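Local coordinates for uncharacterized conserved protein (Vibrio parahaemolyticus, PDB 3MUQ) that is of unknown function but, as a member of the periplasmic-binding-protein superfamily made with a signal sequence, probably binds a small solute outside the cytoplasm, at residues 85-90 with 170-175; 89-94 with 163-168; 117-122 with 155-160. All blocks are in the same frame, centred on the assembly; numbering follows the deposited sequence.

Interaction 1: residues 85-90 with 170-175; sequences DFVIVG and SDRGTW
Asp85 and Arg172 form a side-on salt bridge. Arg172 NE reaches Asp85 OD2 at 2.6 Å, in the guanidinium plane. Arg172 NH2 bonds to Asp85 OD1 at 3.0 Å, on the syn lone pair. The two planes are turned 33° apart. The Arg172 chain bends at chi3 (-51°), which swings NE and NH2 round to the carboxylate. Val87 CG1 lies over one guanidinium face, 3.7 Å from Arg172 CZ.

The backbone side is tight and buried. Val87 and Ser170 are an antiparallel hydrogen-bonded pair, with Val87 N to Ser170 O at 2.8 Å and Ser170 N to Val87 O at 2.9 Å. The strand then turns into helix 172-178. Asp171 is its N-cap and accepts from Thr174 N. Further along the strand, Val89 CG1 makes a CH-pi contact over the six-membered ring of Trp175, 4.2 Å from its centroid.

The side of Arg172, itself partly exposed, is the less enclosed one. It borders the second subunit, where Asn225 of that subunit bonds to Asp85 OD2. Arg172 NH1 also holds Gln189 OE1. With both carboxylate oxygens bonded to one arginine, Asp85 is probably kept ionised where the subunits meet.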
ATOM      1  N   ASP A  85       4.514   2.044  10.698  1.00 17.99           N
ATOM      2  CA  ASP A  85       5.071   1.072  11.635  1.00 21.09           C
ATOM      3  C   ASP A  85       6.394   1.636  12.178  1.00 24.91           C
ATOM      4  O   ASP A  85       7.418   1.610  11.495  1.00 22.05           O
ATOM      5  CB  ASP A  85       5.285  -0.248  10.874  1.00 16.20           C
ATOM      6  CG  ASP A  85       5.921  -1.340  11.714  1.00 24.02           C
ATOM      7  OD1 ASP A  85       5.848  -1.290  12.963  1.00 25.17           O
ATOM      8  OD2 ASP A  85       6.483  -2.278  11.096  1.00 22.57           O
ATOM      9  N   PHE A  86       6.367   2.157  13.401  1.00 20.60           N
ATOM     10  CA  PHE A  86       7.528   2.841  13.967  1.00 20.41           C
ATOM     11  C   PHE A  86       8.126   2.067  15.136  1.00 19.46           C
ATOM     12  O   PHE A  86       7.404   1.400  15.879  1.00 16.59           O
ATOM     13  CB  PHE A  86       7.161   4.263  14.406  1.00 18.86           C
ATOM     14  CG  PHE A  86       6.838   5.180  13.265  1.00 17.16           C
ATOM     15  CD1 PHE A  86       7.852   5.827  12.570  1.00 23.32           C
ATOM     16  CD2 PHE A  86       5.520   5.387  12.878  1.00 19.45           C
ATOM     17  CE1 PHE A  86       7.566   6.664  11.506  1.00 21.35           C
ATOM     18  CE2 PHE A  86       5.215   6.228  11.804  1.00 21.15           C
ATOM     19  CZ  PHE A  86       6.244   6.866  11.117  1.00 23.49           C
ATOM     20  N   VAL A  87       9.447   2.144  15.288  1.00 12.89           N
ATOM     21  CA  VAL A  87      10.123   1.493  16.406  1.00 17.96           C
ATOM     22  C   VAL A  87      11.119   2.451  17.044  1.00 17.26           C
ATOM     23  O   VAL A  87      11.575   3.393  16.397  1.00 17.23           O
ATOM     24  CB  VAL A  87      10.865   0.207  15.974  1.00 18.91           C
ATOM     25  CG1 VAL A  87       9.886  -0.802  15.346  1.00 16.51           C
ATOM     26  CG2 VAL A  87      12.006   0.539  15.010  1.00 14.94           C
ATOM     27  N   ILE A  88      11.443   2.211  18.311  1.00 14.68           N
ATOM     28  CA  ILE A  88      12.432   3.015  19.006  1.00 13.79           C
ATOM     29  C   ILE A  88      13.706   2.191  19.072  1.00 17.80           C
ATOM     30  O   ILE A  88      13.721   1.094  19.625  1.00 19.67           O
ATOM     31  CB  ILE A  88      12.021   3.369  20.458  1.00 17.56           C
ATOM     32  CG1 ILE A  88      10.661   4.062  20.512  1.00 15.43           C
ATOM     33  CG2 ILE A  88      13.123   4.224  21.135  1.00 15.36           C
ATOM     34  CD1 ILE A  88      10.539   5.321  19.617  1.00 20.88           C
ATOM     35  N   VAL A  89      14.771   2.705  18.479  1.00 18.38           N
ATOM     36  CA  VAL A  89      16.040   2.002  18.505  1.00 16.75           C
ATOM     37  C   VAL A  89      17.047   2.777  19.352  1.00 23.58           C
ATOM     38  O   VAL A  89      16.888   3.978  19.583  1.00 21.06           O
ATOM     39  CB  VAL A  89      16.577   1.786  17.088  1.00 20.60           C
ATOM     40  CG1 VAL A  89      15.455   1.199  16.186  1.00 17.13           C
ATOM     41  CG2 VAL A  89      17.125   3.082  16.527  1.00 15.42           C
ATOM     42  N   GLY A  90      18.067   2.078  19.837  1.00 18.24           N
ATOM     43  CA  GLY A  90      19.082   2.696  20.669  1.00 15.26           C
ATOM     44  C   GLY A  90      20.231   1.743  20.932  1.00 19.62           C
ATOM     45  O   GLY A  90      20.290   0.669  20.345  1.00 19.92           O
ATOM     46  N   SER A 170      12.393   5.305  14.371  1.00 16.76           N
ATOM     47  CA  SER A 170      12.535   5.011  12.944  1.00 14.09           C
ATOM     48  C   SER A 170      11.336   4.262  12.411  1.00 19.30           C
ATOM     49  O   SER A 170      10.692   3.523  13.155  1.00 16.14           O
ATOM     50  CB  SER A 170      13.756   4.126  12.730  1.00 16.90           C
ATOM     51  OG  SER A 170      13.952   3.844  11.357  1.00 15.64           O
ATOM     52  N   ASP A 171      11.036   4.413  11.122  1.00 12.15           N
ATOM     53  CA  ASP A 171      10.088   3.493  10.516  1.00 14.98           C
ATOM     54  C   ASP A 171      10.808   2.154  10.474  1.00 17.85           C
ATOM     55  O   ASP A 171      12.032   2.116  10.332  1.00 20.90           O
ATOM     56  CB  ASP A 171       9.723   3.924   9.106  1.00 13.64           C
ATOM     57  CG  ASP A 171      10.905   3.861   8.173  1.00 25.34           C
ATOM     58  OD1 ASP A 171      11.672   4.854   8.110  1.00 22.08           O
ATOM     59  OD2 ASP A 171      11.071   2.814   7.513  1.00 20.55           O
ATOM     60  N   ARG A 172      10.078   1.052  10.608  1.00 13.60           N
ATOM     61  CA  ARG A 172      10.738  -0.252  10.617  1.00 14.28           C
ATOM     62  C   ARG A 172      11.517  -0.551   9.327  1.00 14.55           C
ATOM     63  O   ARG A 172      12.558  -1.212   9.350  1.00 19.12           O
ATOM     64  CB  ARG A 172       9.741  -1.384  10.891  1.00 11.96           C
ATOM     65  CG  ARG A 172      10.439  -2.705  11.296  1.00 16.43           C
ATOM     66  CD  ARG A 172       9.446  -3.862  11.530  1.00 15.05           C
ATOM     67  NE  ARG A 172       8.359  -3.496  12.439  1.00 19.11           N
ATOM     68  CZ  ARG A 172       8.359  -3.770  13.741  1.00 18.19           C
ATOM     69  NH1 ARG A 172       9.388  -4.411  14.275  1.00 20.07           N
ATOM     70  NH2 ARG A 172       7.342  -3.387  14.508  1.00 19.52           N
ATOM     71  N   GLY A 173      10.995  -0.096   8.196  1.00 16.83           N
ATOM     72  CA  GLY A 173      11.658  -0.345   6.922  1.00 14.25           C
ATOM     73  C   GLY A 173      13.097   0.157   6.849  1.00 19.03           C
ATOM     74  O   GLY A 173      14.006  -0.553   6.392  1.00 15.49           O
ATOM     75  N   THR A 174      13.312   1.399   7.265  1.00 13.11           N
ATOM     76  CA  THR A 174      14.640   1.965   7.140  1.00 19.50           C
ATOM     77  C   THR A 174      15.547   1.234   8.120  1.00 17.82           C
ATOM     78  O   THR A 174      16.693   0.900   7.801  1.00 17.47           O
ATOM     79  CB  THR A 174      14.652   3.491   7.376  1.00 14.33           C
ATOM     80  OG1 THR A 174      13.614   4.085   6.590  1.00 20.67           O
ATOM     81  CG2 THR A 174      16.008   4.088   6.945  1.00 14.21           C
ATOM     82  N   TRP A 175      15.003   0.938   9.293  1.00 15.72           N
ATOM     83  CA  TRP A 175      15.735   0.180  10.312  1.00 15.79           C
ATOM     84  C   TRP A 175      16.256  -1.149   9.769  1.00 17.80           C
ATOM     85  O   TRP A 175      17.412  -1.486   9.970  1.00 22.82           O
ATOM     86  CB  TRP A 175      14.847  -0.102  11.528  1.00 15.53           C
ATOM     87  CG  TRP A 175      15.402  -1.221  12.363  1.00 13.17           C
ATOM     88  CD1 TRP A 175      14.859  -2.462  12.551  1.00 21.39           C
ATOM     89  CD2 TRP A 175      16.638  -1.212  13.072  1.00 17.51           C
ATOM     90  NE1 TRP A 175      15.681  -3.218  13.360  1.00 19.26           N
ATOM     91  CE2 TRP A 175      16.779  -2.472  13.690  1.00 19.89           C
ATOM     92  CE3 TRP A 175      17.639  -0.251  13.259  1.00 21.81           C
ATOM     93  CZ2 TRP A 175      17.883  -2.799  14.479  1.00 20.78           C
ATOM     94  CZ3 TRP A 175      18.731  -0.576  14.043  1.00 28.55           C
ATOM     95  CH2 TRP A 175      18.839  -1.839  14.649  1.00 25.68           C
TER

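Interaction 2: residues 89-94 with 163-168; sequences VGPKAD and EMQGYT
Tyr167 reaches across to Asp94, and its hydroxyl gives a short hydrogen bond of 2.5 Å from OH to Asp94 OD1. The oxygen is met on its anti lone pair, at the edge of the tyrosine ring. Carboxylate and ring planes stand 74° apart. Asp94 CG lies opposite the backbone N (chi1 -175°), which turns the carboxylate back towards the tyrosine although the CB bond points away. The carboxylate is also held by backbone NH groups, Ile98 N on OD1 and Lys99 N on OD2. Ala96 N bonds to Tyr167 OH.

Pro91 covers one face of the tyrosine ring. Its CD sits over the ring centre in a CH-pi contact, 4.2 Å from the centroid. Gly90 has no side chain, and Tyr167 CD1 comes to 3.9 Å from Gly90 CA.

A turn and a helix end meet here. Pro91 to Asp94 form a type I turn, and Val89 belongs to strand 78-90. Gln165 closes helix 154-163 with a Schellman motif, and the chain then enters strand 168-171. The two strands are antiparallel neighbours in a mixed sheet of this PBP-like fold. Val89 and Thr168 are a hydrogen-bonded pair, with 3.0 Å from Val89 N to Thr168 O.

The Thr168 methyl lies alongside Val89, 3.6 Å from CG2 to CG2. The Thr168 hydroxyl goes to Ile119 O.

Gln165 folds back at chi2 (-63°). This brings Gln165 OE1 to 3.3 Å from Pro91 CB. A water bridges the same oxygen to Lys92 N, while Gln165 NE2 bonds to Ser162 O and Asp183 O. Pro91 CG also touches the backbone, 3.2 Å from Gln165 O.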
ATOM      1  N   VAL A  89      14.771   2.705  18.479  1.00 18.38           N
ATOM      2  CA  VAL A  89      16.040   2.002  18.505  1.00 16.75           C
ATOM      3  C   VAL A  89      17.047   2.777  19.352  1.00 23.58           C
ATOM      4  O   VAL A  89      16.888   3.978  19.583  1.00 21.06           O
ATOM      5  CB  VAL A  89      16.577   1.786  17.088  1.00 20.60           C
ATOM      6  CG1 VAL A  89      15.455   1.199  16.186  1.00 17.13           C
ATOM      7  CG2 VAL A  89      17.125   3.082  16.527  1.00 15.42           C
ATOM      8  N   GLY A  90      18.067   2.078  19.837  1.00 18.24           N
ATOM      9  CA  GLY A  90      19.082   2.696  20.669  1.00 15.26           C
ATOM     10  C   GLY A  90      20.231   1.743  20.932  1.00 19.62           C
ATOM     11  O   GLY A  90      20.290   0.669  20.345  1.00 19.92           O
ATOM     12  N   PRO A  91      21.156   2.132  21.822  1.00 21.04           N
ATOM     13  CA  PRO A  91      22.329   1.287  22.055  1.00 17.53           C
ATOM     14  C   PRO A  91      21.878   0.001  22.717  1.00 22.81           C
ATOM     15  O   PRO A  91      20.944   0.021  23.525  1.00 20.86           O
ATOM     16  CB  PRO A  91      23.182   2.116  23.029  1.00 20.22           C
ATOM     17  CG  PRO A  91      22.706   3.543  22.848  1.00 23.10           C
ATOM     18  CD  PRO A  91      21.232   3.416  22.540  1.00 17.54           C
ATOM     19  N   LYS A  92      22.537  -1.103  22.386  1.00 24.56           N
ATOM     20  CA  LYS A  92      22.192  -2.381  22.984  1.00 31.00           C
ATOM     21  C   LYS A  92      22.164  -2.276  24.516  1.00 28.99           C
ATOM     22  O   LYS A  92      21.342  -2.900  25.176  1.00 37.66           O
ATOM     23  CB  LYS A  92      23.166  -3.469  22.520  1.00 41.40           C
ATOM     24  CG  LYS A  92      22.738  -4.881  22.899  1.00 56.65           C
ATOM     25  CD  LYS A  92      23.746  -5.921  22.426  1.00 64.82           C
ATOM     26  CE  LYS A  92      23.067  -7.251  22.110  1.00 69.06           C
ATOM     27  NZ  LYS A  92      22.080  -7.660  23.154  1.00 68.90           N
ATOM     28  N   ALA A  93      23.054  -1.461  25.070  1.00 25.90           N
ATOM     29  CA  ALA A  93      23.158  -1.303  26.515  1.00 27.43           C
ATOM     30  C   ALA A  93      22.033  -0.460  27.142  1.00 26.35           C
ATOM     31  O   ALA A  93      21.886  -0.443  28.355  1.00 30.49           O
ATOM     32  CB  ALA A  93      24.536  -0.731  26.884  1.00 29.96           C
ATOM     33  N   ASP A  94      21.262   0.257  26.325  1.00 22.63           N
ATOM     34  CA  ASP A  94      20.054   0.932  26.806  1.00 24.01           C
ATOM     35  C   ASP A  94      20.262   1.734  28.098  1.00 25.04           C
ATOM     36  O   ASP A  94      19.628   1.466  29.119  1.00 22.31           O
ATOM     37  CB  ASP A  94      18.957  -0.102  27.023  1.00 21.78           C
ATOM     38  CG  ASP A  94      17.629   0.510  27.407  1.00 23.69           C
ATOM     39  OD1 ASP A  94      17.392   1.713  27.144  1.00 25.89           O
ATOM     40  OD2 ASP A  94      16.805  -0.234  27.971  1.00 26.88           O
ATOM     41  N   GLU A 163      26.513   6.411  15.519  1.00 16.34           N
ATOM     42  CA  GLU A 163      27.782   7.074  15.810  1.00 21.17           C
ATOM     43  C   GLU A 163      27.822   7.603  17.249  1.00 21.75           C
ATOM     44  O   GLU A 163      28.814   7.434  17.980  1.00 20.71           O
ATOM     45  CB  GLU A 163      28.009   8.225  14.838  1.00 19.27           C
ATOM     46  CG  GLU A 163      29.196   9.105  15.188  1.00 22.79           C
ATOM     47  CD  GLU A 163      30.510   8.340  15.206  1.00 28.43           C
ATOM     48  OE1 GLU A 163      30.700   7.458  14.345  1.00 25.84           O
ATOM     49  OE2 GLU A 163      31.355   8.630  16.082  1.00 30.22           O
HETATM   50  N   MSE A 164      26.732   8.238  17.665  1.00 16.43           N
HETATM   51  CA  MSE A 164      26.699   8.865  18.980  1.00 18.45           C
HETATM   52  C   MSE A 164      26.138   7.950  20.060  1.00 19.77           C
HETATM   53  O   MSE A 164      26.010   8.354  21.215  1.00 19.44           O
HETATM   54  CB  MSE A 164      25.926  10.178  18.914  1.00 15.50           C
HETATM   55  CG  MSE A 164      26.614  11.190  18.045  1.00 24.49           C
HETATM   56 SE   MSE A 164      25.683  12.879  18.092  0.52 36.08          SE
HETATM   57  CE  MSE A 164      25.945  13.265  19.993  1.00 71.01           C
ATOM     58  N   GLN A 165      25.828   6.710  19.687  1.00 21.39           N
ATOM     59  CA  GLN A 165      25.160   5.781  20.607  1.00 22.25           C
ATOM     60  C   GLN A 165      23.953   6.433  21.272  1.00 23.95           C
ATOM     61  O   GLN A 165      23.874   6.543  22.496  1.00 19.94           O
ATOM     62  CB  GLN A 165      26.143   5.263  21.662  1.00 17.92           C
ATOM     63  CG  GLN A 165      27.160   4.276  21.077  1.00 15.39           C
ATOM     64  CD  GLN A 165      26.479   3.020  20.551  1.00 21.19           C
ATOM     65  OE1 GLN A 165      26.064   2.158  21.333  1.00 20.41           O
ATOM     66  NE2 GLN A 165      26.346   2.915  19.223  1.00 21.07           N
ATOM     67  N   GLY A 166      23.005   6.872  20.458  1.00 21.41           N
ATOM     68  CA  GLY A 166      21.794   7.466  20.993  1.00 21.44           C
ATOM     69  C   GLY A 166      20.528   6.766  20.539  1.00 21.15           C
ATOM     70  O   GLY A 166      20.568   5.803  19.768  1.00 16.27           O
ATOM     71  N   TYR A 167      19.399   7.265  21.032  1.00 18.96           N
ATOM     72  CA  TYR A 167      18.095   6.742  20.678  1.00 14.30           C
ATOM     73  C   TYR A 167      17.520   7.518  19.499  1.00 16.25           C
ATOM     74  O   TYR A 167      17.841   8.682  19.301  1.00 20.31           O
ATOM     75  CB  TYR A 167      17.142   6.891  21.862  1.00 14.43           C
ATOM     76  CG  TYR A 167      17.530   6.059  23.068  1.00 18.73           C
ATOM     77  CD1 TYR A 167      16.999   4.784  23.262  1.00 18.90           C
ATOM     78  CD2 TYR A 167      18.420   6.554  24.016  1.00 17.14           C
ATOM     79  CE1 TYR A 167      17.360   4.018  24.380  1.00 14.77           C
ATOM     80  CE2 TYR A 167      18.781   5.805  25.137  1.00 20.14           C
ATOM     81  CZ  TYR A 167      18.244   4.542  25.314  1.00 20.79           C
ATOM     82  OH  TYR A 167      18.602   3.811  26.423  1.00 20.43           O
ATOM     83  N   THR A 168      16.663   6.867  18.728  1.00 14.61           N
ATOM     84  CA  THR A 168      15.846   7.565  17.739  1.00 17.63           C
ATOM     85  C   THR A 168      14.562   6.761  17.461  1.00 18.07           C
ATOM     86  O   THR A 168      14.457   5.578  17.824  1.00 16.53           O
ATOM     87  CB  THR A 168      16.639   7.834  16.423  1.00 19.13           C
ATOM     88  OG1 THR A 168      15.981   8.853  15.660  1.00 19.24           O
ATOM     89  CG2 THR A 168      16.765   6.575  15.574  1.00 19.74           C
TER
HETATM   90  O   HOH W   1      25.256  -0.573  21.170  1.00 26.15           O

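Interaction 3: residues 117-122 with 155-160; sequences TFISRG and GPTLNM
Arg121 meets Thr157 with its aliphatic stem and not with its flat guanidinium group. No atom of 155-160 lies on a face or at an edge of that group. Its nitrogens are held by Asp123, in a salt bridge, and by Leu237 O. Arg121 CG lies 3.3 Å from Thr157 OG1, with the two side chains crossing at about a right angle.

Thr157 serves two neighbours with its two branches. Its OG1 lies beside the backbone N (chi1 -64°), and bonds back to Gly153 O, just before the helix. This leaves CG2 anti to the backbone N, directed at the strand. Thr157 CG2 meets Ile119 CG2 at 3.6 Å as the side chains slide past each other. Ile119 CG2 also packs on Met160 CB at 4.0 Å; the end of that selenomethionine leads away.

The axes of 118-120 and 155-160 come within 8.3 Å and run at 164°, nearly antiparallel. Ile119 faces this helix, whereas Ser120 points away from it and touches His128 of helix 126-138. Such layering, around a beta-alpha-beta crossover from strand 118-120 to strand 147-149, is typical of an alpha/beta lobe of PBP-like proteins.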
ATOM      1  N   THR A 117      21.078  10.565  24.812  1.00 21.47           N
ATOM      2  CA  THR A 117      21.208  11.126  23.478  1.00 18.88           C
ATOM      3  C   THR A 117      20.015  10.713  22.598  1.00 16.05           C
ATOM      4  O   THR A 117      19.633   9.540  22.560  1.00 19.97           O
ATOM      5  CB  THR A 117      22.566  10.748  22.843  1.00 24.59           C
ATOM      6  OG1 THR A 117      23.616  11.399  23.573  1.00 26.95           O
ATOM      7  CG2 THR A 117      22.632  11.188  21.377  1.00 23.92           C
ATOM      8  N   PHE A 118      19.408  11.692  21.921  1.00 14.52           N
ATOM      9  CA  PHE A 118      18.268  11.427  21.038  1.00 16.37           C
ATOM     10  C   PHE A 118      18.420  12.180  19.728  1.00 13.95           C
ATOM     11  O   PHE A 118      18.597  13.396  19.712  1.00 19.43           O
ATOM     12  CB  PHE A 118      16.944  11.824  21.703  1.00 16.12           C
ATOM     13  CG  PHE A 118      15.742  11.413  20.917  1.00 21.36           C
ATOM     14  CD1 PHE A 118      15.092  10.214  21.195  1.00 17.25           C
ATOM     15  CD2 PHE A 118      15.276  12.207  19.873  1.00 19.64           C
ATOM     16  CE1 PHE A 118      14.000   9.828  20.455  1.00 25.54           C
ATOM     17  CE2 PHE A 118      14.185  11.822  19.129  1.00 18.92           C
ATOM     18  CZ  PHE A 118      13.543  10.633  19.420  1.00 22.51           C
ATOM     19  N   ILE A 119      18.370  11.452  18.624  1.00 19.26           N
ATOM     20  CA  ILE A 119      18.564  12.074  17.324  1.00 16.59           C
ATOM     21  C   ILE A 119      17.211  12.276  16.649  1.00 17.87           C
ATOM     22  O   ILE A 119      16.477  11.312  16.419  1.00 15.60           O
ATOM     23  CB  ILE A 119      19.449  11.206  16.403  1.00 14.75           C
ATOM     24  CG1 ILE A 119      20.694  10.696  17.161  1.00 14.89           C
ATOM     25  CG2 ILE A 119      19.809  11.987  15.121  1.00 14.70           C
ATOM     26  CD1 ILE A 119      21.499  11.790  17.854  1.00 11.29           C
ATOM     27  N   SER A 120      16.885  13.523  16.332  1.00 16.75           N
ATOM     28  CA  SER A 120      15.672  13.813  15.578  1.00 16.03           C
ATOM     29  C   SER A 120      16.038  14.139  14.129  1.00 21.08           C
ATOM     30  O   SER A 120      17.076  14.747  13.863  1.00 21.45           O
ATOM     31  CB  SER A 120      14.915  14.982  16.203  1.00 20.28           C
ATOM     32  OG  SER A 120      13.940  15.465  15.294  1.00 23.92           O
ATOM     33  N   ARG A 121      15.191  13.727  13.194  1.00 21.11           N
ATOM     34  CA  ARG A 121      15.362  14.093  11.796  1.00 10.78           C
ATOM     35  C   ARG A 121      15.320  15.619  11.621  1.00 18.15           C
ATOM     36  O   ARG A 121      16.065  16.168  10.813  1.00 21.38           O
ATOM     37  CB  ARG A 121      14.289  13.412  10.948  1.00 15.34           C
ATOM     38  CG  ARG A 121      14.463  11.901  10.897  1.00 15.08           C
ATOM     39  CD  ARG A 121      13.453  11.251   9.978  1.00 24.04           C
ATOM     40  NE  ARG A 121      13.431  11.854   8.647  1.00 20.27           N
ATOM     41  CZ  ARG A 121      12.764  11.328   7.620  1.00 28.23           C
ATOM     42  NH1 ARG A 121      12.102  10.182   7.777  1.00 24.50           N
ATOM     43  NH2 ARG A 121      12.769  11.928   6.437  1.00 23.05           N
ATOM     44  N   GLY A 122      14.469  16.298  12.392  1.00 12.31           N
ATOM     45  CA  GLY A 122      14.407  17.757  12.370  1.00 16.39           C
ATOM     46  C   GLY A 122      14.235  18.341  10.975  1.00 21.07           C
ATOM     47  O   GLY A 122      14.757  19.403  10.668  1.00 25.53           O
ATOM     48  N   GLY A 155      17.792   7.493   7.091  1.00 16.33           N
ATOM     49  CA  GLY A 155      19.056   6.767   7.067  1.00 16.21           C
ATOM     50  C   GLY A 155      20.191   7.501   7.781  1.00 16.36           C
ATOM     51  O   GLY A 155      20.819   6.956   8.679  1.00 18.07           O
ATOM     52  N   PRO A 156      20.472   8.745   7.369  1.00 18.41           N
ATOM     53  CA  PRO A 156      21.520   9.542   8.027  1.00 12.64           C
ATOM     54  C   PRO A 156      21.227   9.737   9.519  1.00 17.33           C
ATOM     55  O   PRO A 156      22.153   9.742  10.323  1.00 18.14           O
ATOM     56  CB  PRO A 156      21.457  10.883   7.284  1.00  9.84           C
ATOM     57  CG  PRO A 156      20.974  10.468   5.871  1.00 17.53           C
ATOM     58  CD  PRO A 156      19.939   9.404   6.160  1.00 18.02           C
ATOM     59  N   THR A 157      19.957   9.897   9.872  1.00 14.89           N
ATOM     60  CA  THR A 157      19.546   9.969  11.275  1.00 11.43           C
ATOM     61  C   THR A 157      19.943   8.691  12.017  1.00 14.62           C
ATOM     62  O   THR A 157      20.546   8.764  13.081  1.00 19.62           O
ATOM     63  CB  THR A 157      18.032  10.263  11.404  1.00 16.21           C
ATOM     64  OG1 THR A 157      17.773  11.558  10.858  1.00 15.76           O
ATOM     65  CG2 THR A 157      17.582  10.248  12.869  1.00  9.28           C
ATOM     66  N   LEU A 158      19.641   7.524  11.443  1.00 14.58           N
ATOM     67  CA  LEU A 158      20.127   6.263  12.024  1.00 12.32           C
ATOM     68  C   LEU A 158      21.665   6.216  12.168  1.00 15.23           C
ATOM     69  O   LEU A 158      22.189   5.822  13.223  1.00 13.45           O
ATOM     70  CB  LEU A 158      19.618   5.050  11.223  1.00 11.65           C
ATOM     71  CG  LEU A 158      18.115   4.757  11.391  1.00 15.22           C
ATOM     72  CD1 LEU A 158      17.620   3.736  10.352  1.00 16.71           C
ATOM     73  CD2 LEU A 158      17.776   4.297  12.813  1.00 15.33           C
ATOM     74  N   ASN A 159      22.387   6.594  11.108  1.00 12.43           N
ATOM     75  CA  ASN A 159      23.849   6.610  11.140  1.00 13.70           C
ATOM     76  C   ASN A 159      24.339   7.496  12.271  1.00 18.49           C
ATOM     77  O   ASN A 159      25.291   7.162  12.975  1.00 19.05           O
ATOM     78  CB  ASN A 159      24.440   7.104   9.802  1.00 15.95           C
ATOM     79  CG  ASN A 159      24.149   6.151   8.647  1.00 19.99           C
ATOM     80  OD1 ASN A 159      24.019   4.946   8.848  1.00 20.15           O
ATOM     81  ND2 ASN A 159      24.049   6.695   7.427  1.00 20.97           N
HETATM   82  N   MSE A 160      23.670   8.628  12.453  1.00 14.52           N
HETATM   83  CA  MSE A 160      24.033   9.540  13.531  1.00 19.30           C
HETATM   84  C   MSE A 160      23.777   8.888  14.896  1.00 17.05           C
HETATM   85  O   MSE A 160      24.611   8.957  15.796  1.00 18.75           O
HETATM   86  CB  MSE A 160      23.267  10.869  13.398  1.00 18.73           C
HETATM   87  CG  MSE A 160      23.790  11.982  14.306  1.00 26.65           C
HETATM   88 SE   MSE A 160      25.666  12.473  13.889  0.63 36.98          SE
HETATM   89  CE  MSE A 160      25.387  12.878  12.033  1.00 15.52           C
TER

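Overall arrangement
The three contacts form one continuous block, with centres 10 to 12 Å apart. Interactions 1 and 2 follow strand 78-90 and share Val89 and Gly90. Interaction 3 lies beside them, where 117-122 meets the residues of interaction 2: besides the Thr168 hydroxyl bond to Ile119, Tyr167 N is 2.8 Å from Thr117 O. Leu158 of helix 154-163 touches interaction 1 from the side of interaction 3. Its CD1 is 3.8 Å from Ser170 OG, and its CD2 is 4.0 Å from Val89 CG2. Among the three, the second subunit touches interaction 1 alone. The function is not established, and none of the contacts is assigned to a binding site.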